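Local coordinates for NanU sialic acid binding protein (Bacteroides fragilis, PDB 4L7T) that binds sialic acid with high affinity at the outer membrane, as a SusD-family partner probably working with the transporter NanO, at residues 64-75 / 319-328; 167-175 / 503-511. All blocks are in the same frame, centred on the assembly; numbering follows the deposited sequence.

Contact 1 of 2, residues 64-75 / 319-328; sequences IYGDVPFGGEAT and LIRLQIRYDL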
ATOM      1  N   ILE A  64     -12.949  -5.021   3.260  1.00 13.16           N
ATOM      2  CA  ILE A  64     -12.297  -5.809   4.306  1.00 12.38           C
ATOM      3  C   ILE A  64     -12.828  -5.420   5.699  1.00 11.21           C
ATOM      4  O   ILE A  64     -12.872  -6.308   6.597  1.00 13.18           O
ATOM      5  CB  ILE A  64     -10.755  -5.539   4.265  1.00 13.08           C
ATOM      6  CG1 ILE A  64     -10.189  -6.135   2.974  1.00 14.43           C
ATOM      7  CG2 ILE A  64     -10.028  -6.155   5.593  1.00 12.90           C
ATOM      8  CD1 ILE A  64      -8.842  -5.568   2.627  1.00 18.43           C
ATOM      9  N   TYR A  65     -13.236  -4.159   5.872  1.00 13.58           N
ATOM     10  CA  TYR A  65     -13.646  -3.651   7.212  1.00 12.40           C
ATOM     11  C   TYR A  65     -15.125  -3.293   7.217  1.00 13.01           C
ATOM     12  O   TYR A  65     -15.827  -3.482   6.217  1.00 14.71           O
ATOM     13  CB  TYR A  65     -12.843  -2.406   7.638  1.00 12.85           C
ATOM     14  CG  TYR A  65     -11.329  -2.649   7.521  1.00 12.60           C
ATOM     15  CD1 TYR A  65     -10.646  -3.346   8.553  1.00 11.43           C
ATOM     16  CD2 TYR A  65     -10.632  -2.206   6.365  1.00 15.04           C
ATOM     17  CE1 TYR A  65      -9.254  -3.581   8.422  1.00 14.96           C
ATOM     18  CE2 TYR A  65      -9.244  -2.451   6.191  1.00 13.41           C
ATOM     19  CZ  TYR A  65      -8.572  -3.101   7.267  1.00 14.57           C
ATOM     20  OH  TYR A  65      -7.195  -3.333   7.055  1.00 16.72           O
ATOM     21  N   GLY A  66     -15.574  -2.841   8.380  1.00 14.80           N
ATOM     22  CA  GLY A  66     -16.958  -2.315   8.483  1.00 17.20           C
ATOM     23  C   GLY A  66     -17.789  -2.899   9.609  1.00 16.93           C
ATOM     24  O   GLY A  66     -18.915  -2.416   9.849  1.00 18.48           O
ATOM     25  N   ASP A  67     -17.311  -3.947  10.279  1.00 16.84           N
ATOM     26  CA  ASP A  67     -18.040  -4.520  11.416  1.00 15.10           C
ATOM     27  C   ASP A  67     -17.711  -3.677  12.665  1.00 16.74           C
ATOM     28  O   ASP A  67     -16.899  -2.758  12.588  1.00 15.13           O
ATOM     29  CB  ASP A  67     -17.682  -5.982  11.641  1.00 16.62           C
ATOM     30  CG  ASP A  67     -18.545  -6.924  10.808  1.00 21.06           C
ATOM     31  OD1 ASP A  67     -19.592  -6.461  10.278  1.00 25.17           O
ATOM     32  OD2 ASP A  67     -18.271  -8.132  10.671  1.00 21.67           O
ATOM     33  N   VAL A  68     -18.407  -3.947  13.780  1.00 17.88           N
ATOM     34  CA  VAL A  68     -18.260  -3.169  15.040  1.00 18.82           C
ATOM     35  C   VAL A  68     -16.980  -3.701  15.754  1.00 16.92           C
ATOM     36  O   VAL A  68     -16.836  -4.894  15.884  1.00 18.86           O
ATOM     37  CB  VAL A  68     -19.532  -3.387  15.884  1.00 21.59           C
ATOM     38  CG1 VAL A  68     -19.330  -3.010  17.342  1.00 26.09           C
ATOM     39  CG2 VAL A  68     -20.681  -2.615  15.203  1.00 24.29           C
ATOM     40  N   PRO A  69     -16.075  -2.801  16.209  1.00 16.85           N
ATOM     41  CA  PRO A  69     -14.902  -3.312  16.973  1.00 16.23           C
ATOM     42  C   PRO A  69     -15.301  -4.323  18.066  1.00 18.71           C
ATOM     43  O   PRO A  69     -16.195  -4.047  18.907  1.00 19.43           O
ATOM     44  CB  PRO A  69     -14.276  -2.033  17.529  1.00 15.43           C
ATOM     45  CG  PRO A  69     -14.576  -0.984  16.438  1.00 16.28           C
ATOM     46  CD  PRO A  69     -16.019  -1.330  16.054  1.00 16.55           C
ATOM     47  N   PHE A  70     -14.722  -5.523  18.077  1.00 18.88           N
ATOM     48  CA  PHE A  70     -15.292  -6.614  18.943  1.00 18.63           C
ATOM     49  C   PHE A  70     -15.257  -6.247  20.443  1.00 18.23           C
ATOM     50  O   PHE A  70     -16.109  -6.705  21.241  1.00 20.55           O
ATOM     51  CB  PHE A  70     -14.544  -7.971  18.699  1.00 18.09           C
ATOM     52  CG  PHE A  70     -13.082  -7.974  19.125  1.00 18.26           C
ATOM     53  CD1 PHE A  70     -12.717  -8.377  20.428  1.00 19.53           C
ATOM     54  CD2 PHE A  70     -12.052  -7.625  18.207  1.00 17.52           C
ATOM     55  CE1 PHE A  70     -11.384  -8.386  20.857  1.00 18.42           C
ATOM     56  CE2 PHE A  70     -10.726  -7.612  18.618  1.00 19.33           C
ATOM     57  CZ  PHE A  70     -10.353  -8.021  19.939  1.00 19.34           C
ATOM     58  N   GLY A  71     -14.239  -5.475  20.814  1.00 18.09           N
ATOM     59  CA  GLY A  71     -13.923  -5.168  22.266  1.00 17.89           C
ATOM     60  C   GLY A  71     -14.705  -3.988  22.802  1.00 18.15           C
ATOM     61  O   GLY A  71     -14.638  -3.666  23.988  1.00 18.53           O
ATOM     62  N   GLY A  72     -15.451  -3.332  21.934  1.00 17.14           N
ATOM     63  CA  GLY A  72     -16.282  -2.203  22.453  1.00 17.89           C
ATOM     64  C   GLY A  72     -15.932  -0.803  22.015  1.00 16.45           C
ATOM     65  O   GLY A  72     -16.693   0.180  22.310  1.00 18.14           O
ATOM     66  N   GLU A  73     -14.818  -0.651  21.334  1.00 15.33           N
ATOM     67  CA  GLU A  73     -14.445   0.686  20.957  1.00 14.76           C
ATOM     68  C   GLU A  73     -15.476   1.369  20.090  1.00 13.54           C
ATOM     69  O   GLU A  73     -16.137   0.766  19.175  1.00 14.30           O
ATOM     70  CB  GLU A  73     -13.094   0.752  20.168  1.00 15.22           C
ATOM     71  CG  GLU A  73     -11.863   0.316  20.962  1.00 16.87           C
ATOM     72  CD  GLU A  73     -11.561  -1.167  20.840  1.00 19.60           C
ATOM     73  OE1 GLU A  73     -12.507  -2.059  20.760  1.00 18.24           O
ATOM     74  OE2 GLU A  73     -10.303  -1.428  20.792  1.00 20.52           O
ATOM     75  N   ALA A  74     -15.548   2.681  20.245  1.00 13.81           N
ATOM     76  CA  ALA A  74     -16.150   3.511  19.253  1.00 11.97           C
ATOM     77  C   ALA A  74     -15.266   3.657  18.039  1.00 14.45           C
ATOM     78  O   ALA A  74     -14.042   3.732  18.139  1.00 14.67           O
ATOM     79  CB  ALA A  74     -16.430   4.861  19.885  1.00 11.78           C
ATOM     80  N   THR A  75     -15.889   3.786  16.882  1.00 14.17           N
ATOM     81  CA  THR A  75     -15.105   4.027  15.652  1.00 14.65           C
ATOM     82  C   THR A  75     -14.741   5.481  15.381  1.00 15.37           C
ATOM     83  O   THR A  75     -13.708   5.755  14.699  1.00 14.84           O
ATOM     84  CB  THR A  75     -15.798   3.367  14.415  1.00 16.47           C
ATOM     85  OG1 THR A  75     -17.151   3.903  14.297  1.00 17.23           O
ATOM     86  CG2 THR A  75     -15.825   1.846  14.609  1.00 17.24           C
ATOM     87  N   LEU A 319      -5.779   0.343  19.887  1.00 16.40           N
ATOM     88  CA  LEU A 319      -7.271   0.435  19.801  1.00 15.34           C
ATOM     89  C   LEU A 319      -7.732  -0.047  18.415  1.00 17.74           C
ATOM     90  O   LEU A 319      -6.998   0.156  17.409  1.00 18.40           O
ATOM     91  CB  LEU A 319      -7.734   1.868  20.070  1.00 16.42           C
ATOM     92  CG  LEU A 319      -7.532   2.269  21.545  1.00 17.81           C
ATOM     93  CD1 LEU A 319      -7.795   3.726  21.730  1.00 24.86           C
ATOM     94  CD2 LEU A 319      -8.421   1.513  22.535  1.00 20.53           C
ATOM     95  N   ILE A 320      -8.925  -0.661  18.378  1.00 13.78           N
ATOM     96  CA  ILE A 320      -9.459  -1.078  17.106  1.00 13.84           C
ATOM     97  C   ILE A 320     -10.483  -0.024  16.722  1.00 13.24           C
ATOM     98  O   ILE A 320     -11.513   0.186  17.437  1.00 15.45           O
ATOM     99  CB  ILE A 320     -10.139  -2.410  17.203  1.00 14.65           C
ATOM    100  CG1 ILE A 320      -9.210  -3.583  17.595  1.00 16.38           C
ATOM    101  CG2 ILE A 320     -10.901  -2.710  15.842  1.00 13.08           C
ATOM    102  CD1 ILE A 320      -7.988  -3.813  16.640  1.00 18.20           C
ATOM    103  N   ARG A 321     -10.234   0.660  15.592  1.00 12.92           N
ATOM    104  CA  ARG A 321     -11.191   1.613  15.016  1.00 13.00           C
ATOM    105  C   ARG A 321     -11.720   1.102  13.698  1.00 15.49           C
ATOM    106  O   ARG A 321     -12.778   1.474  13.256  1.00 17.11           O
ATOM    107  CB  ARG A 321     -10.604   3.008  14.778  1.00 14.83           C
ATOM    108  CG  ARG A 321      -9.927   3.661  16.029  1.00 14.35           C
ATOM    109  CD  ARG A 321     -10.923   4.020  17.107  1.00 14.43           C
ATOM    110  NE  ARG A 321     -10.172   4.789  18.133  1.00 16.09           N
ATOM    111  CZ  ARG A 321     -10.681   5.082  19.331  1.00 16.98           C
ATOM    112  NH1 ARG A 321     -11.914   4.652  19.669  1.00 16.11           N
ATOM    113  NH2 ARG A 321      -9.951   5.838  20.156  1.00 16.64           N
ATOM    114  N   LEU A 322     -10.895   0.295  13.030  1.00 13.34           N
ATOM    115  CA  LEU A 322     -11.291  -0.404  11.781  1.00 12.79           C
ATOM    116  C   LEU A 322     -11.330  -1.872  12.139  1.00 12.98           C
ATOM    117  O   LEU A 322     -10.274  -2.500  12.451  1.00 13.97           O
ATOM    118  CB  LEU A 322     -10.194  -0.195  10.699  1.00 13.05           C
ATOM    119  CG  LEU A 322     -10.211   1.160   9.965  1.00 17.40           C
ATOM    120  CD1 LEU A 322      -8.918   1.504   9.104  1.00 19.20           C
ATOM    121  CD2 LEU A 322     -11.406   1.311   9.045  1.00 16.14           C
ATOM    122  N   GLN A 323     -12.520  -2.468  12.075  1.00 13.01           N
ATOM    123  CA  GLN A 323     -12.730  -3.877  12.440  1.00 12.62           C
ATOM    124  C   GLN A 323     -12.877  -4.724  11.169  1.00 13.45           C
ATOM    125  O   GLN A 323     -13.841  -4.546  10.416  1.00 13.74           O
ATOM    126  CB  GLN A 323     -13.999  -3.977  13.346  1.00 13.22           C
ATOM    127  CG  GLN A 323     -14.389  -5.441  13.677  1.00 13.76           C
ATOM    128  CD  GLN A 323     -13.299  -6.216  14.396  1.00 12.32           C
ATOM    129  OE1 GLN A 323     -12.834  -5.827  15.508  1.00 14.06           O
ATOM    130  NE2 GLN A 323     -12.832  -7.305  13.744  1.00 14.08           N
ATOM    131  N   ILE A 324     -11.951  -5.667  10.961  1.00 12.09           N
ATOM    132  CA  ILE A 324     -12.067  -6.615   9.878  1.00 13.21           C
ATOM    133  C   ILE A 324     -13.410  -7.347   9.989  1.00 14.16           C
ATOM    134  O   ILE A 324     -13.805  -7.770  11.101  1.00 14.15           O
ATOM    135  CB  ILE A 324     -10.951  -7.663  10.030  1.00 12.39           C
ATOM    136  CG1 ILE A 324      -9.560  -6.990   9.952  1.00 13.35           C
ATOM    137  CG2 ILE A 324     -11.130  -8.818   8.989  1.00 11.30           C
ATOM    138  CD1 ILE A 324      -8.477  -7.852  10.627  1.00 15.46           C
ATOM    139  N   ARG A 325     -14.109  -7.501   8.867  1.00 13.06           N
ATOM    140  CA  ARG A 325     -15.417  -8.199   8.874  1.00 15.32           C
ATOM    141  C   ARG A 325     -15.230  -9.588   9.540  1.00 16.00           C
ATOM    142  O   ARG A 325     -14.335 -10.386   9.196  1.00 15.37           O
ATOM    143  CB  ARG A 325     -16.011  -8.375   7.488  1.00 13.93           C
ATOM    144  CG  ARG A 325     -16.464  -7.150   6.766  1.00 16.10           C
ATOM    145  CD  ARG A 325     -17.773  -6.568   7.319  1.00 19.04           C
ATOM    146  NE  ARG A 325     -18.244  -5.473   6.452  1.00 25.60           N
ATOM    147  CZ  ARG A 325     -19.301  -4.688   6.728  1.00 28.16           C
ATOM    148  NH1 ARG A 325     -20.022  -4.902   7.826  1.00 29.55           N
ATOM    149  NH2 ARG A 325     -19.651  -3.705   5.896  1.00 26.84           N
ATOM    150  N   TYR A 326     -16.081  -9.879  10.530  1.00 17.40           N
ATOM    151  CA  TYR A 326     -15.905 -11.138  11.292  1.00 18.20           C
ATOM    152  C   TYR A 326     -15.877 -12.399  10.411  1.00 19.41           C
ATOM    153  O   TYR A 326     -15.111 -13.319  10.696  1.00 18.94           O
ATOM    154  CB  TYR A 326     -17.056 -11.329  12.289  1.00 18.35           C
ATOM    155  CG  TYR A 326     -17.282 -10.218  13.330  1.00 17.54           C
ATOM    156  CD1 TYR A 326     -16.354  -9.237  13.569  1.00 18.54           C
ATOM    157  CD2 TYR A 326     -18.457 -10.199  14.064  1.00 28.46           C
ATOM    158  CE1 TYR A 326     -16.572  -8.204  14.483  1.00 17.29           C
ATOM    159  CE2 TYR A 326     -18.669  -9.198  15.030  1.00 28.03           C
ATOM    160  CZ  TYR A 326     -17.696  -8.204  15.229  1.00 27.52           C
ATOM    161  OH  TYR A 326     -17.900  -7.177  16.151  1.00 28.12           O
ATOM    162  N   ASP A 327     -16.730 -12.434   9.387  1.00 19.10           N
ATOM    163  CA  ASP A 327     -16.792 -13.605   8.527  1.00 22.04           C
ATOM    164  C   ASP A 327     -15.652 -13.714   7.523  1.00 22.35           C
ATOM    165  O   ASP A 327     -15.547 -14.744   6.864  1.00 21.96           O
ATOM    166  CB  ASP A 327     -18.108 -13.698   7.817  1.00 20.46           C
ATOM    167  CG  ASP A 327     -18.350 -12.597   6.824  1.00 24.96           C
ATOM    168  OD1 ASP A 327     -17.571 -11.604   6.727  1.00 25.91           O
ATOM    169  OD2 ASP A 327     -19.365 -12.717   6.108  1.00 32.09           O
ATOM    170  N   LEU A 328     -14.872 -12.638   7.346  1.00 21.20           N
ATOM    171  CA  LEU A 328     -13.762 -12.690   6.372  1.00 19.97           C
ATOM    172  C   LEU A 328     -12.697 -13.688   6.776  1.00 20.81           C
ATOM    173  O   LEU A 328     -12.051 -14.308   5.922  1.00 23.04           O
ATOM    174  CB  LEU A 328     -13.197 -11.272   6.140  1.00 18.98           C
ATOM    175  CG  LEU A 328     -12.080 -11.180   5.111  1.00 19.23           C
ATOM    176  CD1 LEU A 328     -12.577 -11.627   3.710  1.00 22.19           C
ATOM    177  CD2 LEU A 328     -11.639  -9.700   5.118  1.00 22.02           C
TER
HETATM  178  O   HOH W   1     -17.193  -2.654   4.008  1.00 25.30           O
HETATM  179  O   HOH W   2     -14.920  -1.450  10.922  1.00 16.19           O
HETATM  180  O   HOH W   3     -19.105 -10.339   9.342  1.00 24.20           O
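I64 and R325 join the antiparallel pairing of 64-75 with 319-328, where R325 N donates to I64 O at 2.8 Å and G66 N to Q323 O on a more bent line. Beyond these few weakly bonded residues both chains run as loops, and side chains grip backbone. D67 bonds two residues of 319-328. Its OD1 forms a salt bridge with R325 NH1 at 2.9 Å. The carboxylate and guanidinium planes stand 88° apart. OD1 lies near the guanidinium plane, while NH1 approaches from above the carboxylate. D67 OD2 takes the backbone N of Y326 on its anti side at 2.8 Å. The same oxygen lies over one face of the Y326 ring, and D67 CB makes a CH-pi contact with that face. At the far end of the ring, Y326 OH donates to V68 O in the carbonyl plane. Q323 reaches the turn 69-72. Its CG is anti to the backbone N (chi1 175°) and the chain then bends, which brings OE1 to F70 N at 3.2 Å and to the edge of the F70 ring. F70 and Y326 also touch strand 356-363. Q323 NE2 turns back to I324 O and also bonds P361 O. E73 OE2 accepts from I320 N at 2.9 Å from above its carboxylate plane, and is bonded by Y295 OH. R321 NH1 reaches A74 O. On the buried side, L322 CB lies over one face of the Y65 ring, while Y65 CE1 meets I324 CG1 at 3.7 Å. Each acid holds a backbone N-H of the other segment, so polar side chains replace much of the ladder of a regular sheet. The paired charge on R325 probably favours ionised D67.

Contact 2 of 2, residues 167-175 / 503-511; sequences SKAASPAEE and TDNPALKQT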
ATOM      1  N   SER A 167      -5.276  31.187  -5.850  1.00 51.12           N
ATOM      2  CA  SER A 167      -4.115  31.316  -6.743  1.00 51.04           C
ATOM      3  C   SER A 167      -4.018  30.255  -7.873  1.00 49.74           C
ATOM      4  O   SER A 167      -4.056  30.631  -9.057  1.00 50.48           O
ATOM      5  CB  SER A 167      -2.812  31.363  -5.942  1.00 51.49           C
ATOM      6  OG  SER A 167      -2.675  30.184  -5.177  1.00 53.56           O
ATOM      7  N   LYS A 168      -3.899  28.958  -7.544  1.00 47.45           N
ATOM      8  CA  LYS A 168      -3.618  27.962  -8.607  1.00 44.49           C
ATOM      9  C   LYS A 168      -4.694  26.917  -8.928  1.00 42.02           C
ATOM     10  O   LYS A 168      -5.148  26.206  -8.047  1.00 41.96           O
ATOM     11  CB  LYS A 168      -2.257  27.275  -8.417  1.00 45.71           C
ATOM     12  CG  LYS A 168      -1.745  26.674  -9.732  1.00 45.79           C
ATOM     13  CD  LYS A 168      -0.259  26.444  -9.737  1.00 50.17           C
ATOM     14  CE  LYS A 168       0.318  26.610 -11.148  1.00 51.88           C
ATOM     15  NZ  LYS A 168      -0.015  25.458 -12.039  1.00 53.60           N
ATOM     16  N   ALA A 169      -5.091  26.837 -10.194  1.00 39.15           N
ATOM     17  CA  ALA A 169      -6.119  25.897 -10.615  1.00 37.10           C
ATOM     18  C   ALA A 169      -5.555  24.476 -10.828  1.00 35.92           C
ATOM     19  O   ALA A 169      -4.394  24.313 -11.211  1.00 35.88           O
ATOM     20  CB  ALA A 169      -6.791  26.379 -11.873  1.00 37.43           C
ATOM     21  N   ALA A 170      -6.373  23.466 -10.577  1.00 33.64           N
ATOM     22  CA  ALA A 170      -5.967  22.071 -10.817  1.00 31.54           C
ATOM     23  C   ALA A 170      -5.901  21.802 -12.319  1.00 30.87           C
ATOM     24  O   ALA A 170      -6.580  22.440 -13.095  1.00 30.33           O
ATOM     25  CB  ALA A 170      -6.950  21.142 -10.147  1.00 32.08           C
ATOM     26  N   SER A 171      -5.056  20.857 -12.743  1.00 28.49           N
ATOM     27  CA  SER A 171      -5.056  20.378 -14.109  1.00 27.51           C
ATOM     28  C   SER A 171      -5.978  19.180 -14.242  1.00 26.03           C
ATOM     29  O   SER A 171      -6.123  18.421 -13.251  1.00 27.64           O
ATOM     30  CB  SER A 171      -3.618  19.986 -14.504  1.00 26.37           C
ATOM     31  OG  SER A 171      -2.713  21.087 -14.287  1.00 30.71           O
ATOM     32  N   PRO A 172      -6.591  18.995 -15.435  1.00 25.53           N
ATOM     33  CA  PRO A 172      -7.403  17.826 -15.744  1.00 25.42           C
ATOM     34  C   PRO A 172      -6.573  16.562 -15.502  1.00 24.93           C
ATOM     35  O   PRO A 172      -5.358  16.539 -15.740  1.00 23.05           O
ATOM     36  CB  PRO A 172      -7.750  17.947 -17.246  1.00 26.68           C
ATOM     37  CG  PRO A 172      -7.592  19.397 -17.587  1.00 27.04           C
ATOM     38  CD  PRO A 172      -6.509  19.921 -16.591  1.00 26.37           C
ATOM     39  N   ALA A 173      -7.264  15.547 -15.053  1.00 22.66           N
ATOM     40  CA  ALA A 173      -6.668  14.210 -14.847  1.00 23.27           C
ATOM     41  C   ALA A 173      -5.808  13.744 -16.042  1.00 23.84           C
ATOM     42  O   ALA A 173      -4.735  13.144 -15.845  1.00 22.52           O
ATOM     43  CB  ALA A 173      -7.781  13.217 -14.607  1.00 23.27           C
ATOM     44  N   GLU A 174      -6.242  14.017 -17.280  1.00 22.68           N
ATOM     45  CA  GLU A 174      -5.489  13.595 -18.468  1.00 23.37           C
ATOM     46  C   GLU A 174      -4.100  14.296 -18.507  1.00 23.65           C
ATOM     47  O   GLU A 174      -3.066  13.664 -18.868  1.00 24.29           O
ATOM     48  CB  GLU A 174      -6.286  13.759 -19.776  1.00 26.20           C
ATOM     49  N   GLU A 175      -4.025  15.542 -18.071  1.00 22.59           N
ATOM     50  CA  GLU A 175      -2.722  16.228 -17.978  1.00 24.05           C
ATOM     51  C   GLU A 175      -1.855  15.766 -16.802  1.00 22.52           C
ATOM     52  O   GLU A 175      -0.616  15.863 -16.834  1.00 22.73           O
ATOM     53  CB  GLU A 175      -2.926  17.759 -17.890  1.00 24.33           C
ATOM     54  CG  GLU A 175      -3.575  18.354 -19.151  1.00 32.03           C
ATOM     55  CD  GLU A 175      -2.678  18.315 -20.385  1.00 40.25           C
ATOM     56  OE1 GLU A 175      -1.539  18.917 -20.404  1.00 43.17           O
ATOM     57  OE2 GLU A 175      -3.148  17.683 -21.365  1.00 45.94           O
ATOM     58  N   THR A 503     -11.081  27.092   1.099  1.00 34.64           N
ATOM     59  CA  THR A 503     -10.964  28.486   1.616  1.00 36.95           C
ATOM     60  C   THR A 503      -9.611  29.077   1.180  1.00 37.90           C
ATOM     61  O   THR A 503      -9.536  30.206   0.659  1.00 38.06           O
ATOM     62  CB  THR A 503     -10.975  28.555   3.176  1.00 36.64           C
ATOM     63  OG1 THR A 503     -12.152  27.951   3.711  1.00 39.18           O
ATOM     64  CG2 THR A 503     -10.931  30.023   3.675  1.00 38.27           C
ATOM     65  N   ASP A 504      -8.543  28.306   1.403  1.00 39.27           N
ATOM     66  CA  ASP A 504      -7.176  28.786   1.155  1.00 39.51           C
ATOM     67  C   ASP A 504      -6.834  28.882  -0.311  1.00 39.25           C
ATOM     68  O   ASP A 504      -5.939  29.631  -0.687  1.00 39.31           O
ATOM     69  CB  ASP A 504      -6.154  27.990   1.965  1.00 40.26           C
ATOM     70  CG  ASP A 504      -6.371  28.155   3.470  1.00 43.76           C
ATOM     71  OD1 ASP A 504      -7.200  29.018   3.835  1.00 46.28           O
ATOM     72  OD2 ASP A 504      -5.751  27.430   4.292  1.00 42.50           O
ATOM     73  N   ASN A 505      -7.570  28.159  -1.151  1.00 38.53           N
ATOM     74  CA  ASN A 505      -7.391  28.288  -2.585  1.00 37.45           C
ATOM     75  C   ASN A 505      -8.674  28.418  -3.386  1.00 37.44           C
ATOM     76  O   ASN A 505      -9.236  27.404  -3.844  1.00 36.24           O
ATOM     77  CB  ASN A 505      -6.523  27.148  -3.122  1.00 37.89           C
ATOM     78  CG  ASN A 505      -6.158  27.329  -4.608  1.00 40.06           C
ATOM     79  OD1 ASN A 505      -6.671  28.213  -5.309  1.00 40.47           O
ATOM     80  ND2 ASN A 505      -5.272  26.468  -5.095  1.00 40.96           N
ATOM     81  N   PRO A 506      -9.127  29.685  -3.613  1.00 36.33           N
ATOM     82  CA  PRO A 506     -10.349  29.990  -4.366  1.00 35.17           C
ATOM     83  C   PRO A 506     -10.463  29.413  -5.769  1.00 33.12           C
ATOM     84  O   PRO A 506     -11.570  29.210  -6.241  1.00 32.92           O
ATOM     85  CB  PRO A 506     -10.350  31.537  -4.429  1.00 35.39           C
ATOM     86  CG  PRO A 506      -8.935  31.964  -3.999  1.00 36.77           C
ATOM     87  CD  PRO A 506      -8.543  30.908  -3.010  1.00 36.63           C
ATOM     88  N   ALA A 507      -9.349  29.091  -6.436  1.00 32.90           N
ATOM     89  CA  ALA A 507      -9.451  28.480  -7.779  1.00 31.90           C
ATOM     90  C   ALA A 507      -9.807  26.970  -7.780  1.00 30.70           C
ATOM     91  O   ALA A 507     -10.149  26.426  -8.826  1.00 31.22           O
ATOM     92  CB  ALA A 507      -8.169  28.722  -8.590  1.00 32.18           C
ATOM     93  N   LEU A 508      -9.714  26.322  -6.622  1.00 29.83           N
ATOM     94  CA  LEU A 508     -10.080  24.887  -6.531  1.00 29.63           C
ATOM     95  C   LEU A 508     -11.582  24.658  -6.436  1.00 28.55           C
ATOM     96  O   LEU A 508     -12.230  25.379  -5.672  1.00 29.77           O
ATOM     97  CB  LEU A 508      -9.413  24.253  -5.297  1.00 30.28           C
ATOM     98  CG  LEU A 508      -7.912  23.993  -5.396  1.00 32.39           C
ATOM     99  CD1 LEU A 508      -7.427  23.393  -4.091  1.00 32.45           C
ATOM    100  CD2 LEU A 508      -7.669  23.074  -6.541  1.00 32.70           C
ATOM    101  N   LYS A 509     -12.109  23.656  -7.148  1.00 27.23           N
ATOM    102  CA  LYS A 509     -13.500  23.195  -7.002  1.00 26.96           C
ATOM    103  C   LYS A 509     -13.561  21.933  -6.118  1.00 26.92           C
ATOM    104  O   LYS A 509     -12.586  21.161  -6.078  1.00 25.91           O
ATOM    105  CB  LYS A 509     -14.128  22.889  -8.363  1.00 28.76           C
ATOM    106  CG  LYS A 509     -13.990  24.043  -9.393  1.00 33.56           C
ATOM    107  CD  LYS A 509     -15.256  24.279 -10.227  1.00 42.75           C
ATOM    108  CE  LYS A 509     -15.332  23.357 -11.444  1.00 47.02           C
ATOM    109  NZ  LYS A 509     -15.454  24.106 -12.757  1.00 50.91           N
ATOM    110  N   GLN A 510     -14.696  21.722  -5.452  1.00 25.02           N
ATOM    111  CA  GLN A 510     -14.969  20.473  -4.706  1.00 24.07           C
ATOM    112  C   GLN A 510     -14.955  19.345  -5.733  1.00 22.47           C
ATOM    113  O   GLN A 510     -15.333  19.500  -6.883  1.00 22.58           O
ATOM    114  CB  GLN A 510     -16.368  20.514  -4.063  1.00 21.85           C
ATOM    115  CG  GLN A 510     -16.762  19.243  -3.309  1.00 19.75           C
ATOM    116  CD  GLN A 510     -15.779  18.935  -2.227  1.00 19.69           C
ATOM    117  OE1 GLN A 510     -15.815  19.522  -1.141  1.00 20.97           O
ATOM    118  NE2 GLN A 510     -14.865  18.032  -2.524  1.00 17.30           N
ATOM    119  N   THR A 511     -14.591  18.152  -5.306  1.00 19.80           N
ATOM    120  CA  THR A 511     -14.630  17.014  -6.201  1.00 20.38           C
ATOM    121  C   THR A 511     -16.036  16.742  -6.736  1.00 21.68           C
ATOM    122  O   THR A 511     -16.998  16.881  -5.984  1.00 22.32           O
ATOM    123  CB  THR A 511     -14.190  15.772  -5.376  1.00 20.43           C
ATOM    124  OG1 THR A 511     -12.948  16.072  -4.756  1.00 20.71           O
ATOM    125  CG2 THR A 511     -14.104  14.519  -6.227  1.00 18.83           C
TER
HETATM  126  O   HOH W   4      -9.148  24.158  -9.886  1.00 30.25           O
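S167 and K168 meet an Asx turn at N505, just after the end of helix 499-504. In this turn N505 OD1 accepts from A507 N at 3.0 Å, inside a type I beta turn from N505 to L508. S167 is the first modelled residue after a gap in the chain. Its backbone N makes a weak bond to the same N505 OD1, at 3.3 Å. K168 supplies the firmer link through its carbonyl: N505 ND2 donates to K168 O at 3.0 Å, with an N-H...O angle of 157°. Both ends of one amide are therefore used, which limits its rotation. N505 CG stands anti to the backbone N (chi1 -173°), and this carries the amide across to the K168 backbone. The K168 side chain starts away from 503-511 and touches Y152. A169 packs its CB against A507 CB at 4.3 Å, methyl to methyl. A507 CB also lies close to the peptide between K168 and A169. A170 sets its CB against L508 CD2, on a leucine that also packs on V501 and L502 of helix 499-504. Past A170 the chain turns away to P172, the N-cap of helix 173-191. The contact is small and lies at the surface, tying the lead-in to that helix to the C-terminal tail. One water bridges the backbones, accepting from A170 N at 2.9 Å and donating to A507 O at 2.7 Å.

Overall arrangement
From the N terminus, the chain first passes 64-75, after helices 33-48 and 51-58. It then runs through helices 99-115 and 121-146 to 167-175. Contact 1 closes its loop when the chain returns at 319-328, which runs into helix 328-331 and is followed by the hairpin of strands 344-350 and 356-363. Contact 2 closes only at 503-511, near the C terminus. The two loops cross, because 167-175 lies between the segments of contact 1 and 503-511 lies beyond both. Their centres are 36 Å apart and they do not touch. Contact 1 joins the loop after helix 51-58 to the segment ahead of the hairpin; contact 2 joins the lead-in to helix 173-191 to the tail.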